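Local atomic coordinates of glutamate--cysteine ligase GshA (Methylobacillus flagellatus KT, PDB entry 3K1T), a protein that probably acts as a ligase that joins glutamate to cysteine to make gamma-glutamylcysteine. Residues P27-W32 and R401-G406; F55-V60 and G406-L411; R113-L118 and H150-E155. All blocks are in the same frame, centred on the assembly; numbering follows the deposited sequence.

Contact 1. Residues P27-W32 and R401-G406; sequences PRIEHW and RFYAYG
The two helical segments that carry Glu-30 and Tyr-403 stand well apart: CA of Ile-29 is 11.3 Å from CA of Ala-404, a gap that long side chains have to bridge. Tyr-403 does most of the reaching. A chi1 of 179° sends its ring straight out from helix 398-421 and presents the hydroxyl to helix 26-40. There Tyr-403 OH donates a hydrogen bond of 2.7 Å to Glu-30 OE2, which lies at the edge of the ring and in its plane. The carboxylate comes from the opposite direction, its plane turned 52° from that of the ring. Tyr-403 OH meets OE2 on the anti side, 23° out of the carboxylate plane. The other oxygen, Glu-30 OE1, is held by a salt bridge to Arg-410, so both carboxylate oxygens of this buried acid have partners and the group can hardly turn. CG2 of Ile-29 lies alongside the hydroxyl, 3.9 Å from Tyr-403 OH, in van der Waals contact. Met-85 of the second subunit packs against Glu-30. A buried polar bond thus bridges helices 26-40 and 398-421, while Leu-22 of helix 13-23 and Phe-222 and Ile-226 of helix 210-226 pack on Ile-29 to complete the helical cluster.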
ATOM      1  N   PRO A  27     -12.812  13.946  -0.766  1.00 14.42           N
ATOM      2  CA  PRO A  27     -11.583  14.401  -1.428  1.00 14.35           C
ATOM      3  C   PRO A  27     -10.887  15.595  -0.732  1.00 14.02           C
ATOM      4  O   PRO A  27      -9.655  15.666  -0.696  1.00 13.32           O
ATOM      5  CB  PRO A  27     -12.047  14.800  -2.834  1.00 15.58           C
ATOM      6  CG  PRO A  27     -13.553  14.553  -2.902  1.00 15.92           C
ATOM      7  CD  PRO A  27     -13.986  13.889  -1.671  1.00 14.98           C
ATOM      8  N   ARG A  28     -11.660  16.536  -0.192  1.00 13.05           N
ATOM      9  CA  ARG A  28     -11.063  17.640   0.559  0.60 13.01           C
ATOM     10  C   ARG A  28     -10.263  17.149   1.749  1.00 11.85           C
ATOM     11  O   ARG A  28      -9.146  17.652   2.010  1.00 11.95           O
ATOM     12  CB  ARG A  28     -12.121  18.681   0.993  0.60 13.21           C
ATOM     13  CG  ARG A  28     -11.866  19.360   2.338  0.60 17.42           C
ATOM     14  CD  ARG A  28     -13.062  20.207   2.822  0.60 22.57           C
ATOM     15  NE  ARG A  28     -13.007  21.520   2.214  0.60 27.70           N
ATOM     16  CZ  ARG A  28     -13.480  21.824   1.011  0.60 29.88           C
ATOM     17  NH1 ARG A  28     -14.118  20.924   0.272  0.60 31.71           N
ATOM     18  NH2 ARG A  28     -13.344  23.061   0.559  0.60 33.41           N
ATOM     19  N   ILE A  29     -10.808  16.186   2.470  1.00 11.43           N
ATOM     20  CA  ILE A  29     -10.135  15.572   3.609  1.00 11.79           C
ATOM     21  C   ILE A  29      -8.830  14.871   3.204  1.00 12.46           C
ATOM     22  O   ILE A  29      -7.790  15.071   3.835  1.00 11.62           O
ATOM     23  CB  ILE A  29     -11.073  14.604   4.350  1.00 12.37           C
ATOM     24  CG1 ILE A  29     -12.194  15.396   5.077  1.00 13.81           C
ATOM     25  CG2 ILE A  29     -10.288  13.636   5.339  1.00 12.74           C
ATOM     26  CD1 ILE A  29     -13.397  14.513   5.431  1.00 13.93           C
ATOM     27  N   GLU A  30      -8.879  14.045   2.163  1.00 11.82           N
ATOM     28  CA  GLU A  30      -7.694  13.318   1.739  1.00 12.64           C
ATOM     29  C   GLU A  30      -6.596  14.277   1.194  1.00 12.83           C
ATOM     30  O   GLU A  30      -5.396  14.097   1.477  1.00 11.59           O
ATOM     31  CB  GLU A  30      -8.059  12.237   0.731  1.00 12.67           C
ATOM     32  CG  GLU A  30      -9.000  11.190   1.322  1.00 12.48           C
ATOM     33  CD  GLU A  30      -8.423  10.410   2.498  1.00 14.38           C
ATOM     34  OE1 GLU A  30      -7.183  10.392   2.703  1.00 13.80           O
ATOM     35  OE2 GLU A  30      -9.233   9.812   3.243  1.00 14.30           O
ATOM     36  N   HIS A  31      -7.009  15.304   0.466  1.00 13.07           N
ATOM     37  CA  HIS A  31      -6.080  16.343   0.032  1.00 13.25           C
ATOM     38  C   HIS A  31      -5.461  17.058   1.229  1.00 13.24           C
ATOM     39  O   HIS A  31      -4.247  17.281   1.276  1.00 13.24           O
ATOM     40  CB  HIS A  31      -6.788  17.367  -0.860  1.00 13.47           C
ATOM     41  CG  HIS A  31      -5.904  18.486  -1.270  1.00 15.57           C
ATOM     42  ND1 HIS A  31      -5.897  19.703  -0.625  1.00 19.33           N
ATOM     43  CD2 HIS A  31      -4.917  18.541  -2.194  1.00 17.44           C
ATOM     44  CE1 HIS A  31      -4.991  20.485  -1.187  1.00 19.27           C
ATOM     45  NE2 HIS A  31      -4.387  19.809  -2.143  1.00 18.27           N
ATOM     46  N   TRP A  32      -6.278  17.350   2.247  1.00 13.04           N
ATOM     47  CA  TRP A  32      -5.755  18.009   3.452  1.00 11.81           C
ATOM     48  C   TRP A  32      -4.721  17.123   4.153  1.00 12.24           C
ATOM     49  O   TRP A  32      -3.641  17.592   4.521  1.00 11.51           O
ATOM     50  CB  TRP A  32      -6.916  18.382   4.379  1.00 12.06           C
ATOM     51  CG  TRP A  32      -6.506  19.078   5.647  1.00 13.25           C
ATOM     52  CD1 TRP A  32      -6.341  20.417   5.821  1.00 14.81           C
ATOM     53  CD2 TRP A  32      -6.247  18.471   6.915  1.00 13.14           C
ATOM     54  NE1 TRP A  32      -5.991  20.689   7.104  1.00 16.06           N
ATOM     55  CE2 TRP A  32      -5.914  19.514   7.808  1.00 15.46           C
ATOM     56  CE3 TRP A  32      -6.253  17.156   7.382  1.00 13.35           C
ATOM     57  CZ2 TRP A  32      -5.607  19.283   9.145  1.00 15.35           C
ATOM     58  CZ3 TRP A  32      -5.979  16.930   8.709  1.00 15.14           C
ATOM     59  CH2 TRP A  32      -5.649  17.998   9.584  1.00 15.18           C
ATOM     60  N   ARG A 401     -18.591   3.759   8.766  1.00 11.82           N
ATOM     61  CA  ARG A 401     -18.157   3.757  10.141  1.00 11.84           C
ATOM     62  C   ARG A 401     -16.634   3.598  10.200  1.00 11.42           C
ATOM     63  O   ARG A 401     -15.939   4.344  10.932  1.00 10.98           O
ATOM     64  CB  ARG A 401     -18.851   2.621  10.911  1.00 11.76           C
ATOM     65  CG  ARG A 401     -18.296   2.370  12.359  1.00 14.90           C
ATOM     66  CD  ARG A 401     -18.944   3.222  13.390  1.00 14.66           C
ATOM     67  NE  ARG A 401     -20.353   2.859  13.619  1.00 15.40           N
ATOM     68  CZ  ARG A 401     -20.809   1.925  14.436  1.00 15.70           C
ATOM     69  NH1 ARG A 401     -19.984   1.196  15.167  1.00 16.25           N
ATOM     70  NH2 ARG A 401     -22.123   1.704  14.515  1.00 14.30           N
ATOM     71  N   PHE A 402     -16.109   2.622   9.451  1.00 11.50           N
ATOM     72  CA  PHE A 402     -14.663   2.338   9.494  1.00 12.16           C
ATOM     73  C   PHE A 402     -13.826   3.405   8.816  1.00 11.76           C
ATOM     74  O   PHE A 402     -12.705   3.685   9.259  1.00 11.05           O
ATOM     75  CB  PHE A 402     -14.359   0.863   9.075  1.00 12.20           C
ATOM     76  CG  PHE A 402     -14.577  -0.077  10.206  1.00 13.15           C
ATOM     77  CD1 PHE A 402     -15.865  -0.508  10.536  1.00 14.96           C
ATOM     78  CD2 PHE A 402     -13.540  -0.418  11.045  1.00 15.42           C
ATOM     79  CE1 PHE A 402     -16.093  -1.307  11.623  1.00 14.47           C
ATOM     80  CE2 PHE A 402     -13.764  -1.236  12.144  1.00 15.51           C
ATOM     81  CZ  PHE A 402     -15.043  -1.663  12.439  1.00 14.60           C
ATOM     82  N   TYR A 403     -14.379   4.059   7.785  1.00 11.94           N
ATOM     83  CA  TYR A 403     -13.736   5.229   7.212  1.00 11.61           C
ATOM     84  C   TYR A 403     -13.585   6.321   8.286  1.00 11.62           C
ATOM     85  O   TYR A 403     -12.483   6.921   8.428  1.00 11.37           O
ATOM     86  CB  TYR A 403     -14.454   5.776   5.955  1.00 11.80           C
ATOM     87  CG  TYR A 403     -13.788   7.006   5.391  1.00 10.60           C
ATOM     88  CD1 TYR A 403     -12.522   6.937   4.812  1.00 12.75           C
ATOM     89  CD2 TYR A 403     -14.415   8.255   5.426  1.00 14.00           C
ATOM     90  CE1 TYR A 403     -11.893   8.050   4.298  1.00 12.85           C
ATOM     91  CE2 TYR A 403     -13.764   9.410   4.914  1.00 13.19           C
ATOM     92  CZ  TYR A 403     -12.498   9.295   4.361  1.00 12.67           C
ATOM     93  OH  TYR A 403     -11.844  10.419   3.849  1.00 13.97           O
ATOM     94  N   ALA A 404     -14.666   6.575   9.038  1.00 11.02           N
ATOM     95  CA  ALA A 404     -14.616   7.546  10.126  1.00 10.43           C
ATOM     96  C   ALA A 404     -13.580   7.145  11.193  1.00 10.52           C
ATOM     97  O   ALA A 404     -12.824   7.992  11.655  1.00 10.12           O
ATOM     98  CB  ALA A 404     -16.019   7.772  10.774  1.00  9.60           C
ATOM     99  N   TYR A 405     -13.515   5.865  11.549  1.00  9.60           N
ATOM    100  CA  TYR A 405     -12.482   5.412  12.493  1.00  9.89           C
ATOM    101  C   TYR A 405     -11.073   5.743  11.952  1.00 11.18           C
ATOM    102  O   TYR A 405     -10.187   6.212  12.701  1.00 11.07           O
ATOM    103  CB  TYR A 405     -12.585   3.903  12.759  1.00  9.58           C
ATOM    104  CG  TYR A 405     -13.750   3.454  13.625  1.00 10.17           C
ATOM    105  CD1 TYR A 405     -14.685   4.348  14.098  1.00 10.48           C
ATOM    106  CD2 TYR A 405     -13.913   2.110  13.966  1.00 13.06           C
ATOM    107  CE1 TYR A 405     -15.762   3.912  14.911  1.00 12.15           C
ATOM    108  CE2 TYR A 405     -14.982   1.676  14.771  1.00 13.38           C
ATOM    109  CZ  TYR A 405     -15.894   2.590  15.244  1.00 12.40           C
ATOM    110  OH  TYR A 405     -16.965   2.194  16.037  1.00 12.90           O
ATOM    111  N   GLY A 406     -10.855   5.470  10.671  1.00 11.09           N
ATOM    112  CA  GLY A 406      -9.539   5.726  10.071  1.00 11.63           C
ATOM    113  C   GLY A 406      -9.193   7.203   9.961  1.00 11.27           C
ATOM    114  O   GLY A 406      -8.017   7.581  10.049  1.00 11.71           O
TER

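Contact 2. Residues F55-V60 and G406-L411; sequences FKLAPV and GVVARL
Val-408, which faces Leu-57 and Pro-59, sits in a helical turn where Gly-406 O is gripped twice by Arg-410. The backbone N of Arg-410 makes the usual helical bond to Gly-406 O at 3.1 Å. Arg-410 NE, at the same 3.1 Å from Gly-406 O, approaches from the opposite face of the carbonyl, 60° out of its plane. This fixes the guanidinium against its own helix, with the carbonyl oxygen close to the guanidinium plane. The contact with the strand is apolar and rests on one residue. Val-408 spreads two methyls: CG1, anti to the backbone N (chi1 179°), meets Pro-59 CD at 3.6 Å, and CG2 meets Leu-57 CD2 at 3.9 Å. The proline ring lies across the valine at about a right angle, whereas the leucine slants past it. Ala-58 between them turns away. The axes of strand 57-60 and helix 406-411 approach to 8.3 Å and cross at -41°. Leu-50 of the adjacent antiparallel strand 45-52 also touches Val-408, and Tyr-215 of helix 210-226 packs on Pro-59, so helix 398-421 lies against this hairpin of the antiparallel sheet with helix 210-226 beside it.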
ATOM      1  N   PHE A  55     -22.619   9.740  20.741  1.00 11.07           N
ATOM      2  CA  PHE A  55     -22.622  11.207  20.782  1.00 11.50           C
ATOM      3  C   PHE A  55     -21.231  11.854  20.582  1.00 12.26           C
ATOM      4  O   PHE A  55     -21.094  13.104  20.578  1.00 12.54           O
ATOM      5  CB  PHE A  55     -23.282  11.682  22.084  1.00 11.11           C
ATOM      6  CG  PHE A  55     -22.589  11.240  23.336  1.00 12.54           C
ATOM      7  CD1 PHE A  55     -21.413  11.869  23.757  1.00 16.20           C
ATOM      8  CD2 PHE A  55     -23.126  10.239  24.123  1.00 13.22           C
ATOM      9  CE1 PHE A  55     -20.778  11.488  24.923  1.00 19.25           C
ATOM     10  CE2 PHE A  55     -22.491   9.849  25.303  1.00 14.68           C
ATOM     11  CZ  PHE A  55     -21.335  10.479  25.710  1.00 16.01           C
ATOM     12  N   LYS A  56     -20.222  11.012  20.373  1.00 12.58           N
ATOM     13  CA  LYS A  56     -18.831  11.431  20.282  1.00 13.51           C
ATOM     14  C   LYS A  56     -18.015  10.280  19.694  1.00 12.27           C
ATOM     15  O   LYS A  56     -18.321   9.122  19.948  1.00 12.48           O
ATOM     16  CB  LYS A  56     -18.311  11.691  21.744  1.00 14.54           C
ATOM     17  CG  LYS A  56     -17.087  12.399  21.812  1.00 17.76           C
ATOM     18  CD  LYS A  56     -16.823  12.996  23.148  1.00 16.93           C
ATOM     19  CE  LYS A  56     -15.549  13.776  23.090  1.00 15.35           C
ATOM     20  NZ  LYS A  56     -15.759  15.146  23.646  1.00 13.65           N
ATOM     21  N   LEU A  57     -16.954  10.590  18.946  1.00 12.25           N
ATOM     22  CA  LEU A  57     -16.005   9.599  18.450  1.00 11.83           C
ATOM     23  C   LEU A  57     -14.590  10.177  18.636  1.00 12.44           C
ATOM     24  O   LEU A  57     -14.223  11.107  17.948  1.00 12.80           O
ATOM     25  CB  LEU A  57     -16.268   9.243  16.979  1.00 12.05           C
ATOM     26  CG  LEU A  57     -15.285   8.249  16.360  1.00 11.43           C
ATOM     27  CD1 LEU A  57     -15.317   6.848  17.047  1.00 11.08           C
ATOM     28  CD2 LEU A  57     -15.555   8.166  14.822  1.00 12.09           C
ATOM     29  N   ALA A  58     -13.840   9.647  19.595  1.00 11.67           N
ATOM     30  CA  ALA A  58     -12.612  10.296  20.044  1.00 12.03           C
ATOM     31  C   ALA A  58     -11.493   9.299  20.293  1.00 12.17           C
ATOM     32  O   ALA A  58     -11.727   8.155  20.707  1.00 12.03           O
ATOM     33  CB  ALA A  58     -12.873  11.193  21.338  1.00 11.20           C
ATOM     34  N   PRO A  59     -10.262   9.721  20.007  1.00 12.09           N
ATOM     35  CA  PRO A  59      -9.128   8.905  20.389  1.00 12.76           C
ATOM     36  C   PRO A  59      -8.819   9.025  21.873  1.00 13.43           C
ATOM     37  O   PRO A  59      -8.911  10.130  22.451  1.00 14.16           O
ATOM     38  CB  PRO A  59      -7.986   9.477  19.532  1.00 12.34           C
ATOM     39  CG  PRO A  59      -8.327  10.942  19.429  1.00 12.74           C
ATOM     40  CD  PRO A  59      -9.850  11.015  19.413  1.00 11.77           C
ATOM     41  N   VAL A  60      -8.466   7.899  22.483  1.00 12.90           N
ATOM     42  CA  VAL A  60      -8.163   7.847  23.903  1.00 14.02           C
ATOM     43  C   VAL A  60      -6.764   7.341  24.242  1.00 14.40           C
ATOM     44  O   VAL A  60      -6.384   7.365  25.428  1.00 15.47           O
ATOM     45  CB  VAL A  60      -9.198   7.030  24.684  1.00 14.82           C
ATOM     46  CG1 VAL A  60     -10.598   7.681  24.565  1.00 14.71           C
ATOM     47  CG2 VAL A  60      -9.196   5.540  24.213  1.00 13.64           C
ATOM     48  N   GLY A 406     -10.855   5.470  10.671  1.00 11.09           N
ATOM     49  CA  GLY A 406      -9.539   5.726  10.071  1.00 11.63           C
ATOM     50  C   GLY A 406      -9.193   7.203   9.961  1.00 11.27           C
ATOM     51  O   GLY A 406      -8.017   7.581  10.049  1.00 11.71           O
ATOM     52  N   VAL A 407     -10.202   8.054   9.786  1.00 10.91           N
ATOM     53  CA  VAL A 407      -9.980   9.505   9.788  1.00 10.82           C
ATOM     54  C   VAL A 407      -9.531  10.011  11.198  1.00 11.32           C
ATOM     55  O   VAL A 407      -8.506  10.701  11.347  1.00 10.42           O
ATOM     56  CB  VAL A 407     -11.225  10.267   9.303  1.00 11.70           C
ATOM     57  CG1 VAL A 407     -11.098  11.777   9.621  1.00 10.55           C
ATOM     58  CG2 VAL A 407     -11.479  10.029   7.798  1.00 11.04           C
ATOM     59  N   VAL A 408     -10.260   9.618  12.239  1.00 11.12           N
ATOM     60  CA  VAL A 408      -9.941  10.082  13.581  1.00 10.64           C
ATOM     61  C   VAL A 408      -8.593   9.492  14.020  1.00 11.34           C
ATOM     62  O   VAL A 408      -7.777  10.181  14.637  1.00  9.99           O
ATOM     63  CB  VAL A 408     -11.060   9.749  14.580  1.00 10.74           C
ATOM     64  CG1 VAL A 408     -10.689  10.236  16.009  1.00  9.11           C
ATOM     65  CG2 VAL A 408     -12.422  10.395  14.071  1.00  9.61           C
ATOM     66  N   ALA A 409      -8.320   8.253  13.635  1.00 11.53           N
ATOM     67  CA  ALA A 409      -6.994   7.658  13.934  1.00 11.78           C
ATOM     68  C   ALA A 409      -5.845   8.387  13.273  1.00 10.86           C
ATOM     69  O   ALA A 409      -4.805   8.615  13.906  1.00 10.97           O
ATOM     70  CB  ALA A 409      -6.953   6.171  13.557  1.00 11.27           C
ATOM     71  N   ARG A 410      -6.040   8.819  12.034  1.00 10.98           N
ATOM     72  CA  ARG A 410      -5.045   9.625  11.340  1.00 11.04           C
ATOM     73  C   ARG A 410      -4.884  11.061  11.919  1.00 11.29           C
ATOM     74  O   ARG A 410      -3.795  11.613  11.885  1.00 10.97           O
ATOM     75  CB  ARG A 410      -5.298   9.637   9.836  1.00 10.56           C
ATOM     76  CG  ARG A 410      -4.917   8.281   9.153  1.00 11.57           C
ATOM     77  CD  ARG A 410      -5.173   8.358   7.669  1.00 12.58           C
ATOM     78  NE  ARG A 410      -6.609   8.396   7.376  1.00 12.44           N
ATOM     79  CZ  ARG A 410      -7.143   8.923   6.258  1.00 12.48           C
ATOM     80  NH1 ARG A 410      -6.387   9.406   5.265  1.00 12.86           N
ATOM     81  NH2 ARG A 410      -8.438   8.890   6.075  1.00 14.33           N
ATOM     82  N   LEU A 411      -5.945  11.658  12.438  1.00 10.87           N
ATOM     83  CA  LEU A 411      -5.817  12.938  13.173  1.00 10.55           C
ATOM     84  C   LEU A 411      -4.951  12.757  14.407  1.00 11.55           C
ATOM     85  O   LEU A 411      -4.079  13.587  14.687  1.00 11.22           O
ATOM     86  CB  LEU A 411      -7.189  13.505  13.565  1.00 10.89           C
ATOM     87  CG  LEU A 411      -8.149  13.879  12.430  1.00 11.24           C
ATOM     88  CD1 LEU A 411      -9.543  14.282  13.056  1.00 12.13           C
ATOM     89  CD2 LEU A 411      -7.568  15.030  11.618  1.00 11.32           C
TER

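Contact 3. Residues R113-L118 and H150-E155; sequences RNVHAL and HSILLE
Ile-152 interlocks with Val-115 and His-116 in the buried, apolar half of this contact, while at the exposed side the rings of His-150 and His-116 merely meet at a slant. The backbones come fairly close, CA of His-116 lying 6.4 Å from CA of Ile-152. On the buried side the isoleucine divides its branches between two helix residues. Its CG1 takes the crowded position between backbone N and carbonyl carbon (chi1 72°), and from there the CD1 methyl reaches Val-115 CG1 at 3.7 Å, the two side chains crossing at about a right angle. The other branch, Ile-152 CG2, lies 3.8 Å from His-116 CB. Ile-131 of the neighbouring parallel strand 128-133 touches both Val-115 and Ile-152 and completes this apolar group. Helix 109-124 is the connection of a beta-alpha-beta crossover between the adjacent parallel strands 97-102 and 128-133, and Ile-152 belongs to the next strand of that sheet, so the helix packs over the sheet here. Cutting Ile-152 back to an alanine removes both the CD1 and CG2 methyls and would probably leave Val-115 CG1 and His-116 CB without their apolar partner, opening a gap between helix and strand. Toward the solvent the fit changes. The imidazoles of His-116 and His-150 meet obliquely, centroids 5.0 Å apart and planes at 53°. His-150 offers its edge, CD2 coming 3.5 Å from His-116 NE2, and the two NE2 atoms of His-116 and His-150 are 4.3 Å apart, near each other without bonding. His-150 is exposed; its backbone N is hydrogen-bonded to Asp-148 OD1. A glycerol and a sulfate, both probably from the crystallisation liquor, lie near the side chain of His-116, and the glycerol is hydrogen-bonded to the backbone O of this residue.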
ATOM      1  N   ARG A 113       4.006 -13.601  20.247  1.00 15.48           N
ATOM      2  CA  ARG A 113       3.309 -13.719  18.962  1.00 15.55           C
ATOM      3  C   ARG A 113       3.289 -12.420  18.171  1.00 14.60           C
ATOM      4  O   ARG A 113       3.428 -12.446  16.932  1.00 14.25           O
ATOM      5  CB  ARG A 113       1.871 -14.231  19.154  1.00 17.07           C
ATOM      6  CG  ARG A 113       1.845 -15.646  19.696  1.00 19.42           C
ATOM      7  CD  ARG A 113       0.455 -16.087  20.052  1.00 25.79           C
ATOM      8  NE  ARG A 113       0.534 -17.446  20.577  1.00 29.67           N
ATOM      9  CZ  ARG A 113      -0.477 -18.133  21.097  1.00 33.63           C
ATOM     10  NH1 ARG A 113      -1.696 -17.595  21.168  1.00 33.18           N
ATOM     11  NH2 ARG A 113      -0.255 -19.377  21.534  1.00 33.67           N
ATOM     12  N   ASN A 114       3.125 -11.297  18.871  1.00 13.42           N
ATOM     13  CA  ASN A 114       3.280  -9.988  18.230  1.00 13.25           C
ATOM     14  C   ASN A 114       4.662  -9.825  17.600  1.00 13.20           C
ATOM     15  O   ASN A 114       4.793  -9.377  16.461  1.00 12.89           O
ATOM     16  CB  ASN A 114       3.048  -8.878  19.237  1.00 12.87           C
ATOM     17  CG  ASN A 114       3.584  -7.561  18.796  1.00 13.75           C
ATOM     18  OD1 ASN A 114       3.005  -6.900  17.896  1.00 10.65           O
ATOM     19  ND2 ASN A 114       4.721  -7.141  19.428  1.00 11.66           N
ATOM     20  N   VAL A 115       5.700 -10.159  18.352  1.00 13.24           N
ATOM     21  CA  VAL A 115       7.057 -10.076  17.815  1.00 13.43           C
ATOM     22  C   VAL A 115       7.244 -10.884  16.559  1.00 12.29           C
ATOM     23  O   VAL A 115       7.798 -10.358  15.579  1.00 13.25           O
ATOM     24  CB  VAL A 115       8.131 -10.404  18.856  1.00 13.96           C
ATOM     25  CG1 VAL A 115       9.569 -10.332  18.187  1.00 13.38           C
ATOM     26  CG2 VAL A 115       7.995  -9.380  20.030  1.00 14.00           C
ATOM     27  N   HIS A 116       6.769 -12.116  16.557  1.00 13.23           N
ATOM     28  CA  HIS A 116       6.822 -12.958  15.364  1.00 14.36           C
ATOM     29  C   HIS A 116       6.080 -12.347  14.162  1.00 14.01           C
ATOM     30  O   HIS A 116       6.619 -12.308  13.051  1.00 13.29           O
ATOM     31  CB  HIS A 116       6.279 -14.346  15.643  1.00 15.40           C
ATOM     32  CG  HIS A 116       6.172 -15.197  14.422  1.00 20.13           C
ATOM     33  ND1 HIS A 116       7.211 -15.980  13.967  1.00 29.40           N
ATOM     34  CD2 HIS A 116       5.146 -15.391  13.555  1.00 25.66           C
ATOM     35  CE1 HIS A 116       6.840 -16.598  12.859  1.00 29.73           C
ATOM     36  NE2 HIS A 116       5.591 -16.247  12.582  1.00 28.39           N
ATOM     37  N   ALA A 117       4.862 -11.861  14.404  1.00 13.30           N
ATOM     38  CA  ALA A 117       4.021 -11.239  13.341  1.00 13.34           C
ATOM     39  C   ALA A 117       4.657  -9.984  12.772  1.00 12.48           C
ATOM     40  O   ALA A 117       4.678  -9.783  11.554  1.00 12.05           O
ATOM     41  CB  ALA A 117       2.614 -10.915  13.915  1.00 13.69           C
ATOM     42  N   LEU A 118       5.181  -9.124  13.660  1.00 12.54           N
ATOM     43  CA  LEU A 118       5.891  -7.920  13.246  1.00 12.32           C
ATOM     44  C   LEU A 118       7.160  -8.224  12.433  1.00 12.00           C
ATOM     45  O   LEU A 118       7.411  -7.631  11.366  1.00 11.96           O
ATOM     46  CB  LEU A 118       6.206  -7.033  14.457  1.00 11.87           C
ATOM     47  CG  LEU A 118       7.004  -5.771  14.180  1.00 12.15           C
ATOM     48  CD1 LEU A 118       6.385  -4.791  13.142  1.00 11.02           C
ATOM     49  CD2 LEU A 118       7.268  -5.045  15.533  1.00 12.15           C
ATOM     50  N   HIS A 150       5.756 -22.386  16.623  1.00 40.17           N
ATOM     51  CA  HIS A 150       6.858 -21.480  16.260  1.00 38.97           C
ATOM     52  C   HIS A 150       7.658 -21.036  17.480  1.00 36.20           C
ATOM     53  O   HIS A 150       7.279 -21.281  18.628  1.00 34.88           O
ATOM     54  CB  HIS A 150       6.337 -20.205  15.597  1.00 39.67           C
ATOM     55  CG  HIS A 150       5.578 -20.447  14.339  1.00 45.54           C
ATOM     56  ND1 HIS A 150       5.315 -21.719  13.860  1.00 50.30           N
ATOM     57  CD2 HIS A 150       4.978 -19.584  13.482  1.00 49.97           C
ATOM     58  CE1 HIS A 150       4.607 -21.623  12.748  1.00 51.94           C
ATOM     59  NE2 HIS A 150       4.388 -20.340  12.498  1.00 52.55           N
ATOM     60  N   SER A 151       8.768 -20.368  17.204  1.00 32.91           N
ATOM     61  CA  SER A 151       9.524 -19.722  18.250  1.00 31.37           C
ATOM     62  C   SER A 151      10.215 -18.482  17.702  1.00 28.47           C
ATOM     63  O   SER A 151      10.326 -18.305  16.494  1.00 27.02           O
ATOM     64  CB  SER A 151      10.523 -20.717  18.853  1.00 31.84           C
ATOM     65  OG  SER A 151      11.550 -20.964  17.937  1.00 35.29           O
ATOM     66  N   ILE A 152      10.609 -17.592  18.592  1.00 25.95           N
ATOM     67  CA  ILE A 152      11.404 -16.469  18.191  1.00 24.64           C
ATOM     68  C   ILE A 152      12.772 -16.606  18.890  1.00 22.12           C
ATOM     69  O   ILE A 152      12.899 -17.251  19.947  1.00 21.53           O
ATOM     70  CB  ILE A 152      10.725 -15.113  18.472  1.00 25.88           C
ATOM     71  CG1 ILE A 152      10.695 -14.791  19.953  1.00 27.37           C
ATOM     72  CG2 ILE A 152       9.272 -15.047  17.888  1.00 25.84           C
ATOM     73  CD1 ILE A 152      10.224 -13.371  20.223  1.00 31.10           C
ATOM     74  N   LEU A 153      13.783 -16.036  18.268  1.00 18.86           N
ATOM     75  CA  LEU A 153      15.155 -16.081  18.776  1.00 17.81           C
ATOM     76  C   LEU A 153      15.493 -14.681  19.289  1.00 17.31           C
ATOM     77  O   LEU A 153      15.491 -13.730  18.492  1.00 17.67           O
ATOM     78  CB  LEU A 153      16.106 -16.451  17.644  1.00 17.23           C
ATOM     79  CG  LEU A 153      17.606 -16.308  17.965  1.00 17.45           C
ATOM     80  CD1 LEU A 153      17.987 -17.166  19.172  1.00 17.38           C
ATOM     81  CD2 LEU A 153      18.434 -16.654  16.751  1.00 19.05           C
ATOM     82  N   LEU A 154      15.780 -14.571  20.581  1.00 16.87           N
ATOM     83  CA  LEU A 154      16.229 -13.323  21.211  1.00 17.33           C
ATOM     84  C   LEU A 154      17.706 -13.408  21.427  1.00 16.98           C
ATOM     85  O   LEU A 154      18.208 -14.431  21.941  1.00 17.07           O
ATOM     86  CB  LEU A 154      15.589 -13.089  22.576  1.00 17.49           C
ATOM     87  CG  LEU A 154      14.102 -12.868  22.783  1.00 22.99           C
ATOM     88  CD1 LEU A 154      13.854 -12.438  24.235  1.00 24.05           C
ATOM     89  CD2 LEU A 154      13.529 -11.863  21.838  1.00 24.35           C
ATOM     90  N   GLU A 155      18.416 -12.355  21.031  1.00 16.27           N
ATOM     91  CA  GLU A 155      19.859 -12.287  21.174  1.00 15.84           C
ATOM     92  C   GLU A 155      20.213 -11.030  21.990  1.00 16.00           C
ATOM     93  O   GLU A 155      19.643  -9.950  21.741  1.00 15.01           O
ATOM     94  CB  GLU A 155      20.511 -12.240  19.809  1.00 16.13           C
ATOM     95  CG  GLU A 155      20.176 -13.422  18.876  1.00 18.86           C
ATOM     96  CD  GLU A 155      20.621 -13.181  17.430  1.00 20.26           C
ATOM     97  OE1 GLU A 155      21.860 -13.051  17.236  1.00 17.39           O
ATOM     98  OE2 GLU A 155      19.743 -13.135  16.508  1.00 21.98           O
TER

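Overall arrangement
Contacts 1 and 2 are neighbours on helix 398-421: they share Gly-406, and their centres are 11 Å apart. The salt bridge between Glu-30 and Arg-410 ties them together, and Trp-32 CZ3 packs on Leu-411 CD2 at 3.8 Å. The C-terminal helix thus reaches helix 26-40 through side chains in contact 1 and has the hairpin strand 57-63 against it in contact 2. Contact 3 lies on the mixed sheet, away from the antiparallel sheet that contact 2 touches. Its nearest atoms are about 19 Å from contact 1 and about 17 Å from contact 2, and it lies across the chain's centre from contact 2. The glycerol and sulfate by His-116 of contact 3 do not by themselves locate an active site.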